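Local coordinates for protein tyrosine--tRNA ligase (Aeropyrum pernix, PDB 2CYA) that probably catalyses the ATP-dependent attachment of tyrosine to tRNA(Tyr), first activating the amino acid as Tyr-AMP and then transferring it to the acceptor end of the tRNA, at residues Ala280-Val294 with Val304-Tyr316. Sequence-based numbering, arbitrary orientation.
Sequences ARYILFARDGFTLRV and VEYTSYEELERDY
R281 lays its aliphatic chain across the ring of Y309. Its CB stands 3.4 Å from the Y309 ring centroid, 13° off the normal, which meets the criterion for a CH-pi contact. Because CG is anti to the backbone N (chi1 -178°) and the chain stays extended to NE, CG and CD run on over CD2 and CE2 of the same ring. At the far end of that ring, Y309 OH donates to the anti lone pair of E313 OE2 (2.9 Å), a bond that holds the hydroxyl end of the ring against the next turn of the helix.

F285 is the second aromatic element. One face of its ring lies against the backbone at S308 and Y309, with CE2 3.5 Å from S308 C, while F290 CD2 sits over the centre of the opposite face. The ring is thus sandwiched just before the helix beginning at Y309, whose N-cap is S308: its OG accepts from E311 N.

Backbone bonds define a two-stranded antiparallel hairpin, 292-293 with 305-306, whose connecting residues are largely unmodelled; it links helix 275-284 to helix 309-317, away from the annotated substrate sites. L292 and Y306 form a hydrogen-bonded pair: L292 N bonds to Y306 O and Y306 N to L292 O, each at 3.0 Å. Further along, V294 N bonds to V304 O and V304 N to V294 O, each at 2.7 Å.

Apolar side chains join the hairpin to the helices. L312 CD1 meets L292 CD2 at a tight 3.4 Å and also touches F285 CE1 and A280 CB. V294 CG2 approaches the edge of the Y306 ring at CE1, and the hydroxyl of that tyrosine, Y306 OH, donates to D315 OD2 (2.9 Å), tying the strand to the following helix.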
loop_
_atom_site.group_PDB
_atom_site.type_symbol
_atom_site.label_atom_id
_atom_site.label_comp_id
_atom_site.label_asym_id
_atom_site.label_seq_id
_atom_site.Cartn_x
_atom_site.Cartn_y
_atom_site.Cartn_z
ATOM N N ALA A 280 -4.744 13.031 -37.717
ATOM C CA ALA A 280 -5.790 13.730 -38.470
ATOM C C ALA A 280 -7.152 13.452 -37.861
ATOM O O ALA A 280 -7.947 14.362 -37.630
ATOM C CB ALA A 280 -5.783 13.285 -39.930
ATOM N N ARG A 281 -7.416 12.184 -37.589
ATOM C CA ARG A 281 -8.694 11.799 -37.026
ATOM C C ARG A 281 -8.952 12.238 -35.573
ATOM O O ARG A 281 -9.992 12.826 -35.268
ATOM C CB ARG A 281 -8.864 10.281 -37.107
ATOM C CG ARG A 281 -10.215 9.825 -36.563
ATOM C CD ARG A 281 -10.346 8.312 -36.494
ATOM N NE ARG A 281 -11.620 7.925 -35.900
ATOM C CZ ARG A 281 -11.977 6.672 -35.632
ATOM N NH1 ARG A 281 -11.150 5.671 -35.905
ATOM N NH2 ARG A 281 -13.158 6.424 -35.076
ATOM N N TYR A 282 -8.008 11.950 -34.688
ATOM C CA TYR A 282 -8.194 12.239 -33.272
ATOM C C TYR A 282 -7.865 13.635 -32.773
ATOM O O TYR A 282 -8.371 14.054 -31.737
ATOM C CB TYR A 282 -7.428 11.207 -32.449
ATOM C CG TYR A 282 -7.912 9.791 -32.692
ATOM C CD1 TYR A 282 -9.276 9.500 -32.694
ATOM C CD2 TYR A 282 -7.012 8.748 -32.936
ATOM C CE1 TYR A 282 -9.737 8.209 -32.930
ATOM C CE2 TYR A 282 -7.466 7.456 -33.180
ATOM C CZ TYR A 282 -8.835 7.197 -33.168
ATOM O OH TYR A 282 -9.314 5.915 -33.334
ATOM N N ILE A 283 -7.021 14.350 -33.501
ATOM C CA ILE A 283 -6.647 15.681 -33.107
ATOM C C ILE A 283 -7.155 16.779 -34.058
ATOM O O ILE A 283 -7.852 17.697 -33.628
ATOM C CB ILE A 283 -5.122 15.777 -32.971
ATOM C CG1 ILE A 283 -4.643 14.833 -31.866
ATOM C CG2 ILE A 283 -4.723 17.201 -32.660
ATOM C CD1 ILE A 283 -3.146 14.794 -31.710
ATOM N N LEU A 284 -6.840 16.687 -35.349
ATOM C CA LEU A 284 -7.269 17.741 -36.270
ATOM C C LEU A 284 -8.779 17.786 -36.471
ATOM O O LEU A 284 -9.383 18.843 -36.314
ATOM C CB LEU A 284 -6.537 17.626 -37.612
ATOM C CG LEU A 284 -4.997 17.689 -37.577
ATOM C CD1 LEU A 284 -4.464 17.532 -39.005
ATOM C CD2 LEU A 284 -4.501 19.019 -36.967
ATOM N N PHE A 285 -9.405 16.656 -36.785
ATOM C CA PHE A 285 -10.857 16.658 -36.972
ATOM C C PHE A 285 -11.655 16.604 -35.660
ATOM O O PHE A 285 -12.886 16.525 -35.666
ATOM C CB PHE A 285 -11.285 15.511 -37.887
ATOM C CG PHE A 285 -11.093 15.808 -39.352
ATOM C CD1 PHE A 285 -9.925 15.432 -40.009
ATOM C CD2 PHE A 285 -12.067 16.492 -40.062
ATOM C CE1 PHE A 285 -9.737 15.734 -41.357
ATOM C CE2 PHE A 285 -11.887 16.801 -41.402
ATOM C CZ PHE A 285 -10.721 16.420 -42.050
ATOM N N ALA A 286 -10.952 16.632 -34.533
ATOM C CA ALA A 286 -11.619 16.625 -33.241
ATOM C C ALA A 286 -12.362 17.960 -33.155
ATOM O O ALA A 286 -13.406 18.067 -32.515
ATOM C CB ALA A 286 -10.588 16.522 -32.118
ATOM N N ARG A 287 -11.803 18.968 -33.824
ATOM C CA ARG A 287 -12.360 20.318 -33.851
ATOM C C ARG A 287 -13.556 20.435 -34.796
ATOM O O ARG A 287 -13.403 20.311 -36.015
ATOM C CB ARG A 287 -11.282 21.307 -34.293
ATOM C CG ARG A 287 -11.745 22.755 -34.374
ATOM C CD ARG A 287 -10.781 23.580 -35.216
ATOM N NE ARG A 287 -11.147 24.993 -35.261
ATOM C CZ ARG A 287 -10.565 25.893 -36.050
ATOM N NH1 ARG A 287 -9.582 25.525 -36.869
ATOM N NH2 ARG A 287 -10.961 27.163 -36.020
ATOM N N ASP A 288 -14.741 20.674 -34.240
ATOM C CA ASP A 288 -15.929 20.808 -35.075
ATOM C C ASP A 288 -15.670 21.876 -36.132
ATOM O O ASP A 288 -15.048 22.906 -35.857
ATOM C CB ASP A 288 -17.155 21.175 -34.224
ATOM C CG ASP A 288 -17.632 20.015 -33.349
ATOM O OD1 ASP A 288 -18.068 18.979 -33.900
ATOM O OD2 ASP A 288 -17.569 20.138 -32.109
ATOM N N GLY A 289 -16.125 21.611 -37.351
ATOM C CA GLY A 289 -15.920 22.557 -38.432
ATOM C C GLY A 289 -14.495 22.610 -38.970
ATOM O O GLY A 289 -14.098 23.619 -39.552
ATOM N N PHE A 290 -13.720 21.542 -38.776
ATOM C CA PHE A 290 -12.348 21.518 -39.279
ATOM C C PHE A 290 -12.319 21.057 -40.727
ATOM O O PHE A 290 -13.112 20.206 -41.139
ATOM C CB PHE A 290 -11.447 20.585 -38.460
ATOM C CG PHE A 290 -10.049 20.452 -39.019
ATOM C CD1 PHE A 290 -9.123 21.488 -38.876
ATOM C CD2 PHE A 290 -9.673 19.315 -39.731
ATOM C CE1 PHE A 290 -7.843 21.398 -39.435
ATOM C CE2 PHE A 290 -8.394 19.206 -40.299
ATOM C CZ PHE A 290 -7.474 20.255 -40.149
ATOM N N THR A 291 -11.371 21.616 -41.475
ATOM C CA THR A 291 -11.189 21.310 -42.885
ATOM C C THR A 291 -9.716 21.055 -43.180
ATOM O O THR A 291 -8.861 21.796 -42.711
ATOM C CB THR A 291 -11.608 22.502 -43.751
ATOM O OG1 THR A 291 -12.832 23.050 -43.254
ATOM C CG2 THR A 291 -11.792 22.068 -45.179
ATOM N N LEU A 292 -9.418 20.023 -43.959
ATOM C CA LEU A 292 -8.033 19.742 -44.324
ATOM C C LEU A 292 -7.835 19.987 -45.830
ATOM O O LEU A 292 -8.251 19.179 -46.660
ATOM C CB LEU A 292 -7.651 18.294 -43.987
ATOM C CG LEU A 292 -6.170 17.957 -44.222
ATOM C CD1 LEU A 292 -5.318 18.648 -43.166
ATOM C CD2 LEU A 292 -5.948 16.459 -44.162
ATOM N N ARG A 293 -7.204 21.109 -46.169
ATOM C CA ARG A 293 -6.940 21.475 -47.562
ATOM C C ARG A 293 -5.689 20.748 -48.071
ATOM O O ARG A 293 -4.614 20.889 -47.489
ATOM C CB ARG A 293 -6.742 22.992 -47.653
ATOM C CG ARG A 293 -6.232 23.506 -48.997
ATOM C CD ARG A 293 -5.726 24.942 -48.864
ATOM N NE ARG A 293 -6.765 25.840 -48.359
ATOM C CZ ARG A 293 -6.535 27.059 -47.869
ATOM N NH1 ARG A 293 -5.295 27.533 -47.811
ATOM N NH2 ARG A 293 -7.547 27.804 -47.432
ATOM N N VAL A 294 -5.819 19.978 -49.151
ATOM C CA VAL A 294 -4.675 19.234 -49.699
ATOM C C VAL A 294 -4.452 19.459 -51.195
ATOM O O VAL A 294 -5.397 19.718 -51.942
ATOM C CB VAL A 294 -4.837 17.714 -49.483
ATOM C CG1 VAL A 294 -3.562 16.993 -49.901
ATOM C CG2 VAL A 294 -5.166 17.423 -48.033
ATOM N N VAL A 304 -7.690 18.795 -53.070
ATOM C CA VAL A 304 -8.964 18.463 -52.438
ATOM C C VAL A 304 -9.084 19.078 -51.041
ATOM O O VAL A 304 -8.083 19.332 -50.369
ATOM C CB VAL A 304 -9.148 16.929 -52.333
ATOM C CG1 VAL A 304 -10.535 16.601 -51.788
ATOM C CG2 VAL A 304 -8.958 16.291 -53.696
ATOM N N GLU A 305 -10.320 19.311 -50.614
ATOM C CA GLU A 305 -10.601 19.901 -49.309
ATOM C C GLU A 305 -11.531 18.955 -48.542
ATOM O O GLU A 305 -12.684 18.753 -48.933
ATOM C CB GLU A 305 -11.275 21.261 -49.505
ATOM C CG GLU A 305 -11.408 22.093 -48.245
ATOM C CD GLU A 305 -12.341 23.281 -48.420
ATOM O OE1 GLU A 305 -12.485 24.073 -47.458
ATOM O OE2 GLU A 305 -12.934 23.419 -49.515
ATOM N N TYR A 306 -11.033 18.376 -47.453
ATOM C CA TYR A 306 -11.833 17.438 -46.675
ATOM C C TYR A 306 -12.591 18.039 -45.509
ATOM O O TYR A 306 -12.019 18.713 -44.654
ATOM C CB TYR A 306 -10.963 16.294 -46.183
ATOM C CG TYR A 306 -10.317 15.543 -47.310
ATOM C CD1 TYR A 306 -9.110 15.974 -47.856
ATOM C CD2 TYR A 306 -10.914 14.401 -47.837
ATOM C CE1 TYR A 306 -8.508 15.281 -48.897
ATOM C CE2 TYR A 306 -10.323 13.701 -48.879
ATOM C CZ TYR A 306 -9.119 14.144 -49.403
ATOM O OH TYR A 306 -8.518 13.441 -50.419
ATOM N N THR A 307 -13.890 17.767 -45.480
ATOM C CA THR A 307 -14.756 18.290 -44.441
ATOM C C THR A 307 -15.060 17.247 -43.376
ATOM O O THR A 307 -15.730 17.539 -42.392
ATOM C CB THR A 307 -16.080 18.811 -45.046
ATOM O OG1 THR A 307 -16.772 17.736 -45.697
ATOM C CG2 THR A 307 -15.800 19.898 -46.056
ATOM N N SER A 308 -14.570 16.032 -43.580
ATOM C CA SER A 308 -14.782 14.958 -42.617
ATOM C C SER A 308 -13.563 14.058 -42.665
ATOM O O SER A 308 -12.836 14.050 -43.657
ATOM C CB SER A 308 -16.027 14.135 -42.968
ATOM O OG SER A 308 -15.712 13.069 -43.858
ATOM N N TYR A 309 -13.336 13.304 -41.597
ATOM C CA TYR A 309 -12.195 12.414 -41.561
ATOM C C TYR A 309 -12.442 11.208 -42.444
ATOM O O TYR A 309 -11.540 10.759 -43.152
ATOM C CB TYR A 309 -11.910 11.912 -40.152
ATOM C CG TYR A 309 -10.892 10.797 -40.159
ATOM C CD1 TYR A 309 -9.544 11.065 -40.366
ATOM C CD2 TYR A 309 -11.286 9.464 -40.058
ATOM C CE1 TYR A 309 -8.616 10.043 -40.478
ATOM C CE2 TYR A 309 -10.361 8.425 -40.178
ATOM C CZ TYR A 309 -9.029 8.728 -40.390
ATOM O OH TYR A 309 -8.106 7.720 -40.525
ATOM N N GLU A 310 -13.657 10.672 -42.382
ATOM C CA GLU A 310 -14.000 9.495 -43.171
ATOM C C GLU A 310 -13.757 9.748 -44.655
ATOM O O GLU A 310 -13.299 8.858 -45.372
ATOM C CB GLU A 310 -15.456 9.089 -42.930
ATOM C CG GLU A 310 -15.774 7.677 -43.416
ATOM C CD GLU A 310 -14.783 6.630 -42.890
ATOM O OE1 GLU A 310 -14.659 6.493 -41.649
ATOM O OE2 GLU A 310 -14.130 5.944 -43.715
ATOM N N GLU A 311 -14.060 10.958 -45.115
ATOM C CA GLU A 311 -13.832 11.302 -46.514
ATOM C C GLU A 311 -12.352 11.094 -46.803
ATOM O O GLU A 311 -11.980 10.353 -47.712
ATOM C CB GLU A 311 -14.187 12.764 -46.776
ATOM C CG GLU A 311 -15.668 13.061 -46.865
ATOM C CD GLU A 311 -15.941 14.552 -46.946
ATOM O OE1 GLU A 311 -15.328 15.227 -47.808
ATOM O OE2 GLU A 311 -16.769 15.046 -46.146
ATOM N N LEU A 312 -11.515 11.758 -46.008
ATOM C CA LEU A 312 -10.071 11.670 -46.142
ATOM C C LEU A 312 -9.596 10.223 -46.166
ATOM O O LEU A 312 -8.757 9.859 -46.988
ATOM C CB LEU A 312 -9.394 12.420 -44.984
ATOM C CG LEU A 312 -7.861 12.467 -44.893
ATOM C CD1 LEU A 312 -7.451 13.403 -43.771
ATOM C CD2 LEU A 312 -7.299 11.082 -44.641
ATOM N N GLU A 313 -10.126 9.396 -45.264
ATOM C CA GLU A 313 -9.708 7.998 -45.198
ATOM C C GLU A 313 -10.057 7.203 -46.450
ATOM O O GLU A 313 -9.276 6.359 -46.890
ATOM C CB GLU A 313 -10.302 7.295 -43.980
ATOM C CG GLU A 313 -9.283 6.393 -43.328
ATOM C CD GLU A 313 -9.889 5.338 -42.449
ATOM O OE1 GLU A 313 -10.477 4.384 -42.999
ATOM O OE2 GLU A 313 -9.774 5.459 -41.212
ATOM N N ARG A 314 -11.237 7.456 -47.006
ATOM C CA ARG A 314 -11.650 6.766 -48.225
ATOM C C ARG A 314 -10.659 7.155 -49.319
ATOM O O ARG A 314 -9.975 6.298 -49.881
ATOM C CB ARG A 314 -13.073 7.175 -48.610
ATOM C CG ARG A 314 -14.108 6.762 -47.578
ATOM C CD ARG A 314 -15.513 7.139 -48.012
ATOM N NE ARG A 314 -16.508 6.743 -47.019
ATOM C CZ ARG A 314 -17.821 6.901 -47.167
ATOM N NH1 ARG A 314 -18.310 7.450 -48.274
ATOM N NH2 ARG A 314 -18.650 6.502 -46.207
ATOM N N ASP A 315 -10.570 8.453 -49.598
ATOM C CA ASP A 315 -9.641 8.965 -50.602
ATOM C C ASP A 315 -8.222 8.451 -50.361
ATOM O O ASP A 315 -7.464 8.240 -51.310
ATOM C CB ASP A 315 -9.627 10.491 -50.575
ATOM C CG ASP A 315 -10.670 11.100 -51.485
ATOM O OD1 ASP A 315 -11.822 10.619 -51.477
ATOM O OD2 ASP A 315 -10.337 12.070 -52.201
ATOM N N TYR A 316 -7.856 8.256 -49.096
ATOM C CA TYR A 316 -6.521 7.765 -48.788
ATOM C C TYR A 316 -6.426 6.288 -49.127
ATOM O O TYR A 316 -5.409 5.831 -49.650
ATOM C CB TYR A 316 -6.175 7.958 -47.309
ATOM C CG TYR A 316 -4.738 7.595 -47.003
ATOM C CD1 TYR A 316 -3.695 8.427 -47.403
ATOM C CD2 TYR A 316 -4.418 6.403 -46.355
ATOM C CE1 TYR A 316 -2.377 8.085 -47.169
ATOM C CE2 TYR A 316 -3.091 6.050 -46.115
ATOM C CZ TYR A 316 -2.078 6.898 -46.528
ATOM O OH TYR A 316 -0.756 6.565 -46.314
#